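Local coordinates for pesticidal crystal protein Cry2Aa (Bacillus thuringiensis serovar kurstaki, PDB 1I5P) that binds midgut epithelial cells of dipteran and lepidopteran larvae and promotes their colloid-osmotic lysis, at residues Gln99-Arg104 and Leu242-Tyr247; Tyr534-Asn539 and Ile595-Asn600; Val559-Arg564 and Thr601-Asp606. All coordinates share one frame; numbering follows the deposited sequence.

Contact 1 of 3, residues Gln99-Arg104 and Leu242-Tyr247; sequences QFLNQR and LEFRTY
Phe100 and Tyr247 lay their rings against each other in an offset stack. The ring centroids are 4.2 Å apart and the planes differ by 10°. The two side chains run past each other in opposite directions. Tyr247 CD1 sits over the centre of the Phe100 ring, 3.5 Å above its plane, while Phe100 CD2 lies nearer the rim of the tyrosine ring. Tyr247 CB continues the overlap on the same partner, with Phe100 CE2 at 3.5 Å. Phe100 reaches this far because CG stands anti to the backbone N (chi1 -179°), which points the ring at helix 238-259. The far end of the ring abuts the helix backbone: Phe100 CZ is 3.4 Å from Glu243 O, which already accepts the amide hydrogen of Tyr247. The backbone of Phe244 lies at the edge of the Phe100 ring. Beside this, Leu101 CD2 meets the edge of the Phe244 ring, 3.7 Å from CE1. Asn102, with positive phi, then takes the chain out of helix 88-101. The contact joins two helices of the N-terminal helical bundle domain, and Leu171 of helix 170-193 touches both Leu101 and Phe244. No hydrogen bond links the two segments, so stacking and apolar packing hold them together. Tyr247 OH hydrogen-bonds Thr97 OG1, one more tie to helix 88-101, which probably limits sliding of the tyrosine ring.

Contact 2 of 3, residues Tyr534-Asn539 and Ile595-Asn600; sequences YTLRGN and IVASDN
An inverse gamma turn centred on Ala597 meets Gly538, just past the end of strand 530-537, in the C-terminal beta-sandwich domain. Gly538 CA lies close to two successive carbonyls of the turn, as CA-H...O contacts. It is 3.1 Å from Ala597 O and 2.9 Å from Ser598 O. The same residue takes a weak hydrogen bond through its carbonyl: Asn600 N to Gly538 O measures 3.4 Å and is bent, at 132°. Asn600 N also makes a weak bond to Asp599 OD1, so one N-H is shared between two acceptors, neither of them well placed. Arg537 lies alongside. Its chain starts anti to the backbone N and bends at chi2 (68°), which places Asn600 O over one face of the guanidinium, 3.2 Å from its plane and toward the rim. Arg537 NH1 is held by Asn602 OD1. Asn539 sets OD1 3.7 Å from Ala597 CB. Its amide is fixed from outside, with ND2 bonded to Pro488 O and Tyr543 OH and OD1 to Asn541 N. Leu536 CD1 adds a loose apolar touch on Ala597 CB. The touching parts of the two segments run 81° apart. Strand 530-537 pairs with strand 602-610 in one sheet, whereas strand 585-597 pairs with strand 541-550 in another. The contact therefore joins strand ends from two sheets, and Phe624 of strand 617-626 packs on both Leu536 and Ile595.

Contact 3 of 3, residues Val559-Arg564 and Thr601-Asp606; sequences VTINGR and TNVTLD
Asp606 O has three partners. Thr560 N donates to it at 2.9 Å in a fairly straight bond (163°), in the carbonyl plane. Val559 CA lies 3.2 Å from Asp606 O as a CA-H...O contact. Water 1 donates to Asp606 O over 3.3 Å and also bonds Thr560 OG1. The setting is an antiparallel pair of strands, 555-561 and 602-610, in the C-terminal beta sandwich. Thr560 and Asp606 form a hydrogen-bonded pair. The return bond, from Asp606 N to Thr560 O, is 3.0 Å long and nearly linear (175°). A type I' turn from Ile561 to Arg564 then carries the chain into strand 564-571, a tight hairpin.

The two faces differ. On one, Thr560 and Asp606 stand beside each other among waters. Water 2 lies within bonding distance of Thr560 O, Thr604 OG1 and Asp606 OD2, though it has too few protons for all the acceptors around it at once, and so bridges the strands. The Asp606 carboxylate is also held by a salt bridge from OD1 to Arg533 NE. On the other face, Val559, Ile561, Val603 and Leu605 turn into the apolar interior. Val559 CG1 and Leu605 CD1 are packed tightly, at 3.4 Å. Ile561 sends CG1 anti to its backbone N (chi1 -178°), and this branch meets Val603 CG1 at 3.8 Å. Leu545 touches both Val559 and Leu605 from strand 541-550, and Ile595 meets Ile561 from strand 585-597.

Asn562 OD1 accepts a hydrogen bond from Val596 N. Past Ile561 the strands part, and a solvent molecule takes over the link. Water 3 accepts from Asn562 N at 2.9 Å and donates to Thr604 O at 2.8 Å.

How the contacts relate
Contact 1 lies in the N-terminal helical domain. Contacts 2 and 3 lie in the C-terminal sandwich, on the opposite side of the chain's centre. The centres of contacts 1 and 2 are about 42 Å apart, those of contacts 1 and 3 about 44 Å, and neither pair touches. Contacts 2 and 3 are close neighbours, with centres about 8 Å apart. Their segments alternate along the chain, and Asn600 of contact 2 is followed directly by Thr601 of contact 3. Strand 602-610 sits between strands 530-537 and 555-561, so it joins the first strand of contact 2 to the first strand of contact 3. Probable backbone hydrogen bonds join them, Tyr534 O to Leu605 N and Leu536 O to Val603 N, each 2.7 Å.

Contact 1 of 3, residues Gln99-Arg104 and Leu242-Tyr247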
ATOM      1  N   GLN A  99     -13.654   8.519 -16.527  1.00 15.30           N
ATOM      2  CA  GLN A  99     -14.886   8.577 -15.764  1.00 16.59           C
ATOM      3  C   GLN A  99     -14.617   8.941 -14.307  1.00 16.88           C
ATOM      4  O   GLN A  99     -15.351   9.731 -13.714  1.00 17.43           O
ATOM      5  CB  GLN A  99     -15.627   7.239 -15.848  1.00 18.37           C
ATOM      6  CG  GLN A  99     -17.024   7.259 -15.226  1.00 19.55           C
ATOM      7  CD  GLN A  99     -17.902   6.132 -15.742  1.00 20.89           C
ATOM      8  OE1 GLN A  99     -17.486   5.353 -16.598  1.00 24.17           O
ATOM      9  NE2 GLN A  99     -19.125   6.043 -15.227  1.00 16.65           N
ATOM     10  N   PHE A 100     -13.558   8.373 -13.737  1.00 16.36           N
ATOM     11  CA  PHE A 100     -13.204   8.641 -12.346  1.00 15.68           C
ATOM     12  C   PHE A 100     -12.813  10.098 -12.109  1.00 13.63           C
ATOM     13  O   PHE A 100     -13.276  10.718 -11.157  1.00 13.44           O
ATOM     14  CB  PHE A 100     -12.044   7.743 -11.896  1.00 14.62           C
ATOM     15  CG  PHE A 100     -11.646   7.947 -10.453  1.00 14.55           C
ATOM     16  CD1 PHE A 100     -12.462   7.488  -9.424  1.00 13.25           C
ATOM     17  CD2 PHE A 100     -10.474   8.622 -10.125  1.00 12.06           C
ATOM     18  CE1 PHE A 100     -12.118   7.693  -8.089  1.00 14.74           C
ATOM     19  CE2 PHE A 100     -10.118   8.836  -8.790  1.00 13.81           C
ATOM     20  CZ  PHE A 100     -10.946   8.369  -7.769  1.00 13.74           C
ATOM     21  N   LEU A 101     -11.963  10.639 -12.973  1.00 13.15           N
ATOM     22  CA  LEU A 101     -11.506  12.015 -12.815  1.00 16.33           C
ATOM     23  C   LEU A 101     -12.437  13.055 -13.428  1.00 17.90           C
ATOM     24  O   LEU A 101     -12.318  14.248 -13.147  1.00 15.60           O
ATOM     25  CB  LEU A 101     -10.114  12.170 -13.433  1.00 13.16           C
ATOM     26  CG  LEU A 101      -9.009  11.297 -12.840  1.00 14.44           C
ATOM     27  CD1 LEU A 101      -7.725  11.502 -13.640  1.00 11.74           C
ATOM     28  CD2 LEU A 101      -8.793  11.653 -11.373  1.00 12.53           C
ATOM     29  N   ASN A 102     -13.367  12.589 -14.252  1.00 20.34           N
ATOM     30  CA  ASN A 102     -14.296  13.462 -14.955  1.00 23.71           C
ATOM     31  C   ASN A 102     -13.481  14.336 -15.902  1.00 23.31           C
ATOM     32  O   ASN A 102     -13.761  15.520 -16.075  1.00 24.46           O
ATOM     33  CB  ASN A 102     -15.104  14.331 -13.983  1.00 26.08           C
ATOM     34  CG  ASN A 102     -16.229  15.089 -14.677  1.00 32.01           C
ATOM     35  OD1 ASN A 102     -16.691  14.689 -15.745  1.00 35.36           O
ATOM     36  ND2 ASN A 102     -16.688  16.177 -14.060  1.00 29.94           N
ATOM     37  N   GLN A 103     -12.451  13.739 -16.493  1.00 22.82           N
ATOM     38  CA  GLN A 103     -11.591  14.426 -17.452  1.00 25.97           C
ATOM     39  C   GLN A 103     -11.564  13.588 -18.722  1.00 25.96           C
ATOM     40  O   GLN A 103     -11.607  12.363 -18.672  1.00 26.39           O
ATOM     41  CB  GLN A 103     -10.154  14.573 -16.929  1.00 28.53           C
ATOM     42  CG  GLN A 103      -9.996  15.352 -15.625  1.00 29.80           C
ATOM     43  CD  GLN A 103      -8.534  15.603 -15.260  1.00 31.87           C
ATOM     44  OE1 GLN A 103      -8.207  15.855 -14.097  1.00 31.01           O
ATOM     45  NE2 GLN A 103      -7.651  15.548 -16.257  1.00 29.68           N
ATOM     46  N   ARG A 104     -11.489  14.256 -19.863  1.00 26.52           N
ATOM     47  CA  ARG A 104     -11.459  13.561 -21.137  1.00 27.65           C
ATOM     48  C   ARG A 104     -10.336  14.066 -22.023  1.00 26.42           C
ATOM     49  O   ARG A 104      -9.986  15.243 -21.987  1.00 27.14           O
ATOM     50  CB  ARG A 104     -12.793  13.737 -21.863  1.00 30.58           C
ATOM     51  CG  ARG A 104     -13.899  12.831 -21.355  1.00 37.69           C
ATOM     52  CD  ARG A 104     -14.428  11.983 -22.499  1.00 43.10           C
ATOM     53  NE  ARG A 104     -13.332  11.290 -23.172  1.00 47.82           N
ATOM     54  CZ  ARG A 104     -13.211  11.177 -24.491  1.00 48.59           C
ATOM     55  NH1 ARG A 104     -14.122  11.711 -25.293  1.00 48.58           N
ATOM     56  NH2 ARG A 104     -12.169  10.537 -25.007  1.00 46.15           N
ATOM     57  N   LEU A 242      -9.600  10.253  -0.187  1.00 11.11           N
ATOM     58  CA  LEU A 242      -9.040   8.913  -0.034  1.00 12.57           C
ATOM     59  C   LEU A 242      -9.162   8.077  -1.309  1.00 13.86           C
ATOM     60  O   LEU A 242      -8.234   7.344  -1.669  1.00 15.88           O
ATOM     61  CB  LEU A 242      -9.714   8.190   1.140  1.00  8.35           C
ATOM     62  CG  LEU A 242      -9.547   8.882   2.493  1.00  9.06           C
ATOM     63  CD1 LEU A 242     -10.120   8.002   3.610  1.00  9.90           C
ATOM     64  CD2 LEU A 242      -8.064   9.162   2.739  1.00  9.51           C
ATOM     65  N   GLU A 243     -10.297   8.177  -1.994  1.00 12.15           N
ATOM     66  CA  GLU A 243     -10.492   7.410  -3.223  1.00 12.36           C
ATOM     67  C   GLU A 243      -9.566   7.895  -4.331  1.00 13.40           C
ATOM     68  O   GLU A 243      -9.104   7.105  -5.156  1.00 14.23           O
ATOM     69  CB  GLU A 243     -11.940   7.506  -3.702  1.00 11.95           C
ATOM     70  CG  GLU A 243     -12.960   6.901  -2.761  1.00 14.17           C
ATOM     71  CD  GLU A 243     -14.060   6.164  -3.499  1.00 15.27           C
ATOM     72  OE1 GLU A 243     -14.521   6.667  -4.545  1.00 17.05           O
ATOM     73  OE2 GLU A 243     -14.469   5.082  -3.033  1.00 13.13           O
ATOM     74  N   PHE A 244      -9.308   9.196  -4.362  1.00 12.54           N
ATOM     75  CA  PHE A 244      -8.414   9.736  -5.366  1.00 10.86           C
ATOM     76  C   PHE A 244      -7.055   9.077  -5.160  1.00 10.32           C
ATOM     77  O   PHE A 244      -6.400   8.670  -6.115  1.00  8.80           O
ATOM     78  CB  PHE A 244      -8.273  11.252  -5.211  1.00 13.50           C
ATOM     79  CG  PHE A 244      -7.302  11.875  -6.182  1.00 13.08           C
ATOM     80  CD1 PHE A 244      -7.652  12.066  -7.514  1.00 15.92           C
ATOM     81  CD2 PHE A 244      -6.028  12.249  -5.768  1.00 15.01           C
ATOM     82  CE1 PHE A 244      -6.753  12.625  -8.419  1.00 16.75           C
ATOM     83  CE2 PHE A 244      -5.116  12.809  -6.665  1.00 15.73           C
ATOM     84  CZ  PHE A 244      -5.480  12.996  -7.995  1.00 17.55           C
ATOM     85  N   ARG A 245      -6.638   8.978  -3.898  1.00  9.46           N
ATOM     86  CA  ARG A 245      -5.353   8.371  -3.560  1.00 11.37           C
ATOM     87  C   ARG A 245      -5.352   6.884  -3.885  1.00 11.15           C
ATOM     88  O   ARG A 245      -4.413   6.370  -4.490  1.00 11.70           O
ATOM     89  CB  ARG A 245      -5.036   8.563  -2.071  1.00 12.25           C
ATOM     90  CG  ARG A 245      -3.794   7.806  -1.602  1.00 10.91           C
ATOM     91  CD  ARG A 245      -3.498   8.073  -0.136  1.00 13.56           C
ATOM     92  NE  ARG A 245      -2.358   7.294   0.337  1.00 14.22           N
ATOM     93  CZ  ARG A 245      -2.361   5.971   0.486  1.00 16.76           C
ATOM     94  NH1 ARG A 245      -3.448   5.264   0.206  1.00 14.44           N
ATOM     95  NH2 ARG A 245      -1.268   5.354   0.909  1.00 15.63           N
ATOM     96  N   THR A 246      -6.413   6.199  -3.472  1.00 10.70           N
ATOM     97  CA  THR A 246      -6.535   4.773  -3.720  1.00 10.51           C
ATOM     98  C   THR A 246      -6.452   4.477  -5.204  1.00 10.80           C
ATOM     99  O   THR A 246      -5.701   3.594  -5.629  1.00 10.20           O
ATOM    100  CB  THR A 246      -7.864   4.229  -3.174  1.00 10.25           C
ATOM    101  OG1 THR A 246      -7.812   4.225  -1.741  1.00  9.12           O
ATOM    102  CG2 THR A 246      -8.125   2.820  -3.682  1.00  5.54           C
ATOM    103  N   TYR A 247      -7.220   5.224  -5.991  1.00 11.56           N
ATOM    104  CA  TYR A 247      -7.236   5.035  -7.430  1.00 11.52           C
ATOM    105  C   TYR A 247      -5.822   5.132  -8.005  1.00 11.24           C
ATOM    106  O   TYR A 247      -5.388   4.258  -8.755  1.00 12.27           O
ATOM    107  CB  TYR A 247      -8.139   6.076  -8.103  1.00  9.79           C
ATOM    108  CG  TYR A 247      -8.435   5.739  -9.545  1.00 11.14           C
ATOM    109  CD1 TYR A 247      -9.610   5.070  -9.903  1.00 11.85           C
ATOM    110  CD2 TYR A 247      -7.505   6.020 -10.546  1.00 11.63           C
ATOM    111  CE1 TYR A 247      -9.845   4.685 -11.227  1.00 10.93           C
ATOM    112  CE2 TYR A 247      -7.729   5.638 -11.866  1.00 13.16           C
ATOM    113  CZ  TYR A 247      -8.897   4.971 -12.198  1.00 14.30           C
ATOM    114  OH  TYR A 247      -9.093   4.562 -13.501  1.00 19.28           O
TER

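Contact 2 of 3, residues Tyr534-Asn539 and Ile595-Asn600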
ATOM      1  N   TYR A 534      12.742  -4.141  15.957  1.00 15.03           N
ATOM      2  CA  TYR A 534      11.866  -4.988  15.162  1.00 13.53           C
ATOM      3  C   TYR A 534      12.118  -6.436  15.556  1.00 14.41           C
ATOM      4  O   TYR A 534      13.237  -6.807  15.911  1.00 11.32           O
ATOM      5  CB  TYR A 534      12.143  -4.797  13.671  1.00 15.39           C
ATOM      6  CG  TYR A 534      11.963  -3.369  13.224  1.00 14.64           C
ATOM      7  CD1 TYR A 534      12.971  -2.430  13.409  1.00 12.52           C
ATOM      8  CD2 TYR A 534      10.755  -2.939  12.684  1.00 15.29           C
ATOM      9  CE1 TYR A 534      12.784  -1.092  13.075  1.00 15.00           C
ATOM     10  CE2 TYR A 534      10.555  -1.603  12.344  1.00 16.86           C
ATOM     11  CZ  TYR A 534      11.572  -0.688  12.547  1.00 13.43           C
ATOM     12  OH  TYR A 534      11.362   0.637  12.255  1.00 14.78           O
ATOM     13  N   THR A 535      11.069  -7.248  15.502  1.00 14.11           N
ATOM     14  CA  THR A 535      11.186  -8.654  15.858  1.00 14.19           C
ATOM     15  C   THR A 535      10.654  -9.536  14.739  1.00 13.74           C
ATOM     16  O   THR A 535       9.562  -9.305  14.208  1.00 11.04           O
ATOM     17  CB  THR A 535      10.422  -8.964  17.155  1.00 13.06           C
ATOM     18  OG1 THR A 535      10.849  -8.060  18.177  1.00 12.87           O
ATOM     19  CG2 THR A 535      10.700 -10.400  17.611  1.00 15.05           C
ATOM     20  N   LEU A 536      11.427 -10.558  14.395  1.00 13.07           N
ATOM     21  CA  LEU A 536      11.040 -11.460  13.327  1.00 13.07           C
ATOM     22  C   LEU A 536      11.258 -12.922  13.711  1.00 14.48           C
ATOM     23  O   LEU A 536      12.108 -13.242  14.550  1.00 11.80           O
ATOM     24  CB  LEU A 536      11.844 -11.123  12.068  1.00 14.06           C
ATOM     25  CG  LEU A 536      13.345 -11.404  12.127  1.00 16.92           C
ATOM     26  CD1 LEU A 536      13.605 -12.770  11.517  1.00 15.47           C
ATOM     27  CD2 LEU A 536      14.125 -10.344  11.364  1.00 15.41           C
ATOM     28  N   ARG A 537      10.484 -13.803  13.081  1.00 14.25           N
ATOM     29  CA  ARG A 537      10.572 -15.236  13.319  1.00 14.18           C
ATOM     30  C   ARG A 537      11.499 -15.794  12.239  1.00 14.80           C
ATOM     31  O   ARG A 537      11.113 -15.875  11.070  1.00 15.21           O
ATOM     32  CB  ARG A 537       9.182 -15.867  13.202  1.00 16.02           C
ATOM     33  CG  ARG A 537       9.119 -17.334  13.593  1.00 18.15           C
ATOM     34  CD  ARG A 537       9.347 -17.500  15.079  1.00 20.36           C
ATOM     35  NE  ARG A 537       9.246 -18.891  15.503  1.00 23.28           N
ATOM     36  CZ  ARG A 537       9.311 -19.286  16.770  1.00 23.26           C
ATOM     37  NH1 ARG A 537       9.475 -18.393  17.736  1.00 21.41           N
ATOM     38  NH2 ARG A 537       9.220 -20.573  17.066  1.00 24.43           N
ATOM     39  N   GLY A 538      12.715 -16.167  12.630  1.00 12.10           N
ATOM     40  CA  GLY A 538      13.680 -16.680  11.672  1.00 13.60           C
ATOM     41  C   GLY A 538      13.367 -18.013  11.015  1.00 15.34           C
ATOM     42  O   GLY A 538      12.522 -18.782  11.483  1.00 17.49           O
ATOM     43  N   ASN A 539      14.066 -18.291   9.921  1.00 15.22           N
ATOM     44  CA  ASN A 539      13.880 -19.528   9.182  1.00 16.52           C
ATOM     45  C   ASN A 539      15.206 -20.275   9.071  1.00 17.32           C
ATOM     46  O   ASN A 539      15.320 -21.243   8.322  1.00 19.68           O
ATOM     47  CB  ASN A 539      13.340 -19.221   7.787  1.00 16.66           C
ATOM     48  CG  ASN A 539      14.212 -18.237   7.039  1.00 16.78           C
ATOM     49  OD1 ASN A 539      15.293 -17.875   7.508  1.00 14.72           O
ATOM     50  ND2 ASN A 539      13.750 -17.799   5.868  1.00 15.22           N
ATOM     51  N   ILE A 595      23.514 -11.322   8.176  1.00 21.07           N
ATOM     52  CA  ILE A 595      22.843 -11.640   9.419  1.00 19.38           C
ATOM     53  C   ILE A 595      22.196 -13.013   9.325  1.00 19.72           C
ATOM     54  O   ILE A 595      21.951 -13.521   8.229  1.00 17.82           O
ATOM     55  CB  ILE A 595      21.763 -10.573   9.777  1.00 20.45           C
ATOM     56  CG1 ILE A 595      20.565 -10.671   8.832  1.00 17.38           C
ATOM     57  CG2 ILE A 595      22.373  -9.185   9.724  1.00 20.32           C
ATOM     58  CD1 ILE A 595      19.476 -11.619   9.313  1.00 22.45           C
ATOM     59  N   VAL A 596      21.922 -13.612  10.480  1.00 20.91           N
ATOM     60  CA  VAL A 596      21.304 -14.929  10.527  1.00 22.45           C
ATOM     61  C   VAL A 596      19.904 -14.854  11.120  1.00 22.76           C
ATOM     62  O   VAL A 596      19.729 -14.411  12.252  1.00 24.22           O
ATOM     63  CB  VAL A 596      22.119 -15.911  11.390  1.00 24.42           C
ATOM     64  CG1 VAL A 596      21.620 -17.339  11.152  1.00 25.22           C
ATOM     65  CG2 VAL A 596      23.603 -15.796  11.065  1.00 23.91           C
ATOM     66  N   ALA A 597      18.908 -15.279  10.347  1.00 22.13           N
ATOM     67  CA  ALA A 597      17.526 -15.288  10.818  1.00 23.17           C
ATOM     68  C   ALA A 597      17.309 -16.614  11.548  1.00 23.86           C
ATOM     69  O   ALA A 597      16.628 -17.509  11.042  1.00 23.91           O
ATOM     70  CB  ALA A 597      16.561 -15.169   9.640  1.00 19.24           C
ATOM     71  N   SER A 598      17.910 -16.725  12.733  1.00 24.09           N
ATOM     72  CA  SER A 598      17.828 -17.921  13.570  1.00 25.72           C
ATOM     73  C   SER A 598      16.497 -18.658  13.425  1.00 24.97           C
ATOM     74  O   SER A 598      15.431 -18.063  13.577  1.00 24.78           O
ATOM     75  CB  SER A 598      18.050 -17.534  15.033  1.00 27.61           C
ATOM     76  OG  SER A 598      19.228 -16.755  15.167  1.00 29.85           O
ATOM     77  N   ASP A 599      16.564 -19.957  13.138  1.00 24.91           N
ATOM     78  CA  ASP A 599      15.367 -20.776  12.944  1.00 26.59           C
ATOM     79  C   ASP A 599      14.503 -20.908  14.202  1.00 26.30           C
ATOM     80  O   ASP A 599      15.021 -21.011  15.313  1.00 26.47           O
ATOM     81  CB  ASP A 599      15.763 -22.167  12.455  1.00 28.36           C
ATOM     82  CG  ASP A 599      14.716 -22.788  11.551  1.00 30.78           C
ATOM     83  OD1 ASP A 599      13.567 -22.295  11.529  1.00 29.64           O
ATOM     84  OD2 ASP A 599      15.045 -23.774  10.860  1.00 31.82           O
ATOM     85  N   ASN A 600      13.184 -20.910  14.012  1.00 25.97           N
ATOM     86  CA  ASN A 600      12.232 -21.023  15.122  1.00 27.18           C
ATOM     87  C   ASN A 600      12.625 -20.139  16.297  1.00 25.82           C
ATOM     88  O   ASN A 600      12.462 -20.520  17.458  1.00 25.61           O
ATOM     89  CB  ASN A 600      12.130 -22.472  15.600  1.00 31.17           C
ATOM     90  CG  ASN A 600      11.368 -23.346  14.633  1.00 35.42           C
ATOM     91  OD1 ASN A 600      11.862 -23.669  13.553  1.00 36.24           O
ATOM     92  ND2 ASN A 600      10.151 -23.728  15.010  1.00 39.45           N
TER

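Contact 3 of 3, residues Val559-Arg564 and Thr601-Asp606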
ATOM      1  N   VAL A 559      23.328  -0.959  13.890  1.00 19.06           N
ATOM      2  CA  VAL A 559      22.422  -2.093  13.877  1.00 19.06           C
ATOM      3  C   VAL A 559      22.928  -3.193  14.796  1.00 18.84           C
ATOM      4  O   VAL A 559      24.080  -3.612  14.707  1.00 19.30           O
ATOM      5  CB  VAL A 559      22.269  -2.661  12.448  1.00 18.57           C
ATOM      6  CG1 VAL A 559      21.314  -3.841  12.456  1.00 15.34           C
ATOM      7  CG2 VAL A 559      21.770  -1.573  11.512  1.00 15.20           C
ATOM      8  N   THR A 560      22.057  -3.653  15.682  1.00 17.36           N
ATOM      9  CA  THR A 560      22.414  -4.710  16.606  1.00 17.64           C
ATOM     10  C   THR A 560      21.489  -5.894  16.385  1.00 17.94           C
ATOM     11  O   THR A 560      20.264  -5.781  16.509  1.00 16.29           O
ATOM     12  CB  THR A 560      22.309  -4.237  18.066  1.00 18.13           C
ATOM     13  OG1 THR A 560      23.110  -3.062  18.239  1.00 20.40           O
ATOM     14  CG2 THR A 560      22.809  -5.316  19.016  1.00 17.03           C
ATOM     15  N   ILE A 561      22.091  -7.027  16.043  1.00 17.06           N
ATOM     16  CA  ILE A 561      21.359  -8.255  15.791  1.00 18.75           C
ATOM     17  C   ILE A 561      22.338  -9.426  15.899  1.00 20.12           C
ATOM     18  O   ILE A 561      23.484  -9.319  15.466  1.00 19.69           O
ATOM     19  CB  ILE A 561      20.715  -8.217  14.382  1.00 17.58           C
ATOM     20  CG1 ILE A 561      19.895  -9.483  14.140  1.00 19.87           C
ATOM     21  CG2 ILE A 561      21.792  -8.029  13.316  1.00 19.03           C
ATOM     22  CD1 ILE A 561      19.025  -9.402  12.899  1.00 19.21           C
ATOM     23  N   ASN A 562      21.894 -10.531  16.495  1.00 21.71           N
ATOM     24  CA  ASN A 562      22.747 -11.707  16.658  1.00 24.20           C
ATOM     25  C   ASN A 562      23.952 -11.378  17.534  1.00 25.51           C
ATOM     26  O   ASN A 562      25.015 -11.981  17.391  1.00 27.30           O
ATOM     27  CB  ASN A 562      23.255 -12.193  15.297  1.00 23.71           C
ATOM     28  CG  ASN A 562      22.134 -12.610  14.357  1.00 26.26           C
ATOM     29  OD1 ASN A 562      22.255 -12.474  13.136  1.00 26.74           O
ATOM     30  ND2 ASN A 562      21.051 -13.137  14.914  1.00 24.12           N
ATOM     31  N   GLY A 563      23.792 -10.418  18.435  1.00 26.10           N
ATOM     32  CA  GLY A 563      24.899 -10.039  19.293  1.00 28.21           C
ATOM     33  C   GLY A 563      25.970  -9.295  18.517  1.00 29.56           C
ATOM     34  O   GLY A 563      27.034  -8.986  19.053  1.00 29.75           O
ATOM     35  N   ARG A 564      25.692  -9.005  17.249  1.00 30.62           N
ATOM     36  CA  ARG A 564      26.640  -8.284  16.407  1.00 31.20           C
ATOM     37  C   ARG A 564      26.201  -6.826  16.279  1.00 30.95           C
ATOM     38  O   ARG A 564      25.008  -6.532  16.172  1.00 28.33           O
ATOM     39  CB  ARG A 564      26.703  -8.910  15.009  1.00 33.99           C
ATOM     40  CG  ARG A 564      26.798 -10.432  14.979  1.00 39.06           C
ATOM     41  CD  ARG A 564      26.876 -10.923  13.534  1.00 40.66           C
ATOM     42  NE  ARG A 564      26.520 -12.333  13.389  1.00 41.06           N
ATOM     43  CZ  ARG A 564      26.334 -12.941  12.219  1.00 41.31           C
ATOM     44  NH1 ARG A 564      26.472 -12.268  11.083  1.00 40.68           N
ATOM     45  NH2 ARG A 564      26.000 -14.224  12.181  1.00 39.39           N
ATOM     46  N   THR A 601      13.128 -18.951  15.993  1.00 23.33           N
ATOM     47  CA  THR A 601      13.559 -18.037  17.034  1.00 23.30           C
ATOM     48  C   THR A 601      13.078 -16.619  16.764  1.00 21.39           C
ATOM     49  O   THR A 601      13.077 -16.169  15.619  1.00 22.68           O
ATOM     50  CB  THR A 601      15.103 -18.030  17.127  1.00 23.13           C
ATOM     51  OG1 THR A 601      15.591 -19.378  17.143  1.00 21.32           O
ATOM     52  CG2 THR A 601      15.560 -17.322  18.383  1.00 21.24           C
ATOM     53  N   ASN A 602      12.656 -15.917  17.811  1.00 20.53           N
ATOM     54  CA  ASN A 602      12.222 -14.533  17.647  1.00 22.15           C
ATOM     55  C   ASN A 602      13.473 -13.655  17.719  1.00 22.27           C
ATOM     56  O   ASN A 602      13.979 -13.364  18.796  1.00 23.52           O
ATOM     57  CB  ASN A 602      11.238 -14.130  18.746  1.00 22.08           C
ATOM     58  CG  ASN A 602       9.915 -14.867  18.651  1.00 23.66           C
ATOM     59  OD1 ASN A 602       9.526 -15.346  17.587  1.00 25.35           O
ATOM     60  ND2 ASN A 602       9.206 -14.941  19.769  1.00 24.10           N
ATOM     61  N   VAL A 603      13.963 -13.248  16.557  1.00 20.15           N
ATOM     62  CA  VAL A 603      15.156 -12.424  16.456  1.00 18.18           C
ATOM     63  C   VAL A 603      14.836 -10.938  16.546  1.00 17.00           C
ATOM     64  O   VAL A 603      13.907 -10.458  15.905  1.00 14.69           O
ATOM     65  CB  VAL A 603      15.870 -12.687  15.124  1.00 17.81           C
ATOM     66  CG1 VAL A 603      17.176 -11.930  15.071  1.00 19.61           C
ATOM     67  CG2 VAL A 603      16.083 -14.181  14.948  1.00 19.07           C
ATOM     68  N   THR A 604      15.606 -10.209  17.350  1.00 16.68           N
ATOM     69  CA  THR A 604      15.386  -8.776  17.485  1.00 17.40           C
ATOM     70  C   THR A 604      16.388  -8.024  16.616  1.00 16.84           C
ATOM     71  O   THR A 604      17.560  -8.391  16.533  1.00 14.91           O
ATOM     72  CB  THR A 604      15.552  -8.292  18.946  1.00 19.06           C
ATOM     73  OG1 THR A 604      16.901  -8.512  19.372  1.00 20.90           O
ATOM     74  CG2 THR A 604      14.599  -9.031  19.869  1.00 17.95           C
ATOM     75  N   LEU A 605      15.906  -6.978  15.958  1.00 16.58           N
ATOM     76  CA  LEU A 605      16.738  -6.150  15.102  1.00 16.43           C
ATOM     77  C   LEU A 605      16.644  -4.731  15.627  1.00 17.48           C
ATOM     78  O   LEU A 605      15.586  -4.105  15.535  1.00 16.63           O
ATOM     79  CB  LEU A 605      16.233  -6.188  13.655  1.00 14.47           C
ATOM     80  CG  LEU A 605      16.775  -5.105  12.710  1.00 15.65           C
ATOM     81  CD1 LEU A 605      18.277  -5.276  12.528  1.00 12.97           C
ATOM     82  CD2 LEU A 605      16.061  -5.190  11.366  1.00 11.64           C
ATOM     83  N   ASP A 606      17.734  -4.227  16.194  1.00 18.16           N
ATOM     84  CA  ASP A 606      17.734  -2.868  16.720  1.00 19.63           C
ATOM     85  C   ASP A 606      18.438  -1.924  15.766  1.00 18.64           C
ATOM     86  O   ASP A 606      19.587  -2.140  15.387  1.00 18.31           O
ATOM     87  CB  ASP A 606      18.405  -2.818  18.096  1.00 23.92           C
ATOM     88  CG  ASP A 606      17.630  -3.576  19.150  1.00 27.53           C
ATOM     89  OD1 ASP A 606      16.384  -3.497  19.144  1.00 29.85           O
ATOM     90  OD2 ASP A 606      18.269  -4.247  19.993  1.00 30.72           O
TER
HETATM   91  O   HOH W   1      21.636  -0.840  17.568  1.00 16.69           O
HETATM   92  O   HOH W   2      18.930  -6.855  18.646  1.00 20.23           O
HETATM   93  O   HOH W   3      19.238 -10.349  17.688  1.00 19.15           O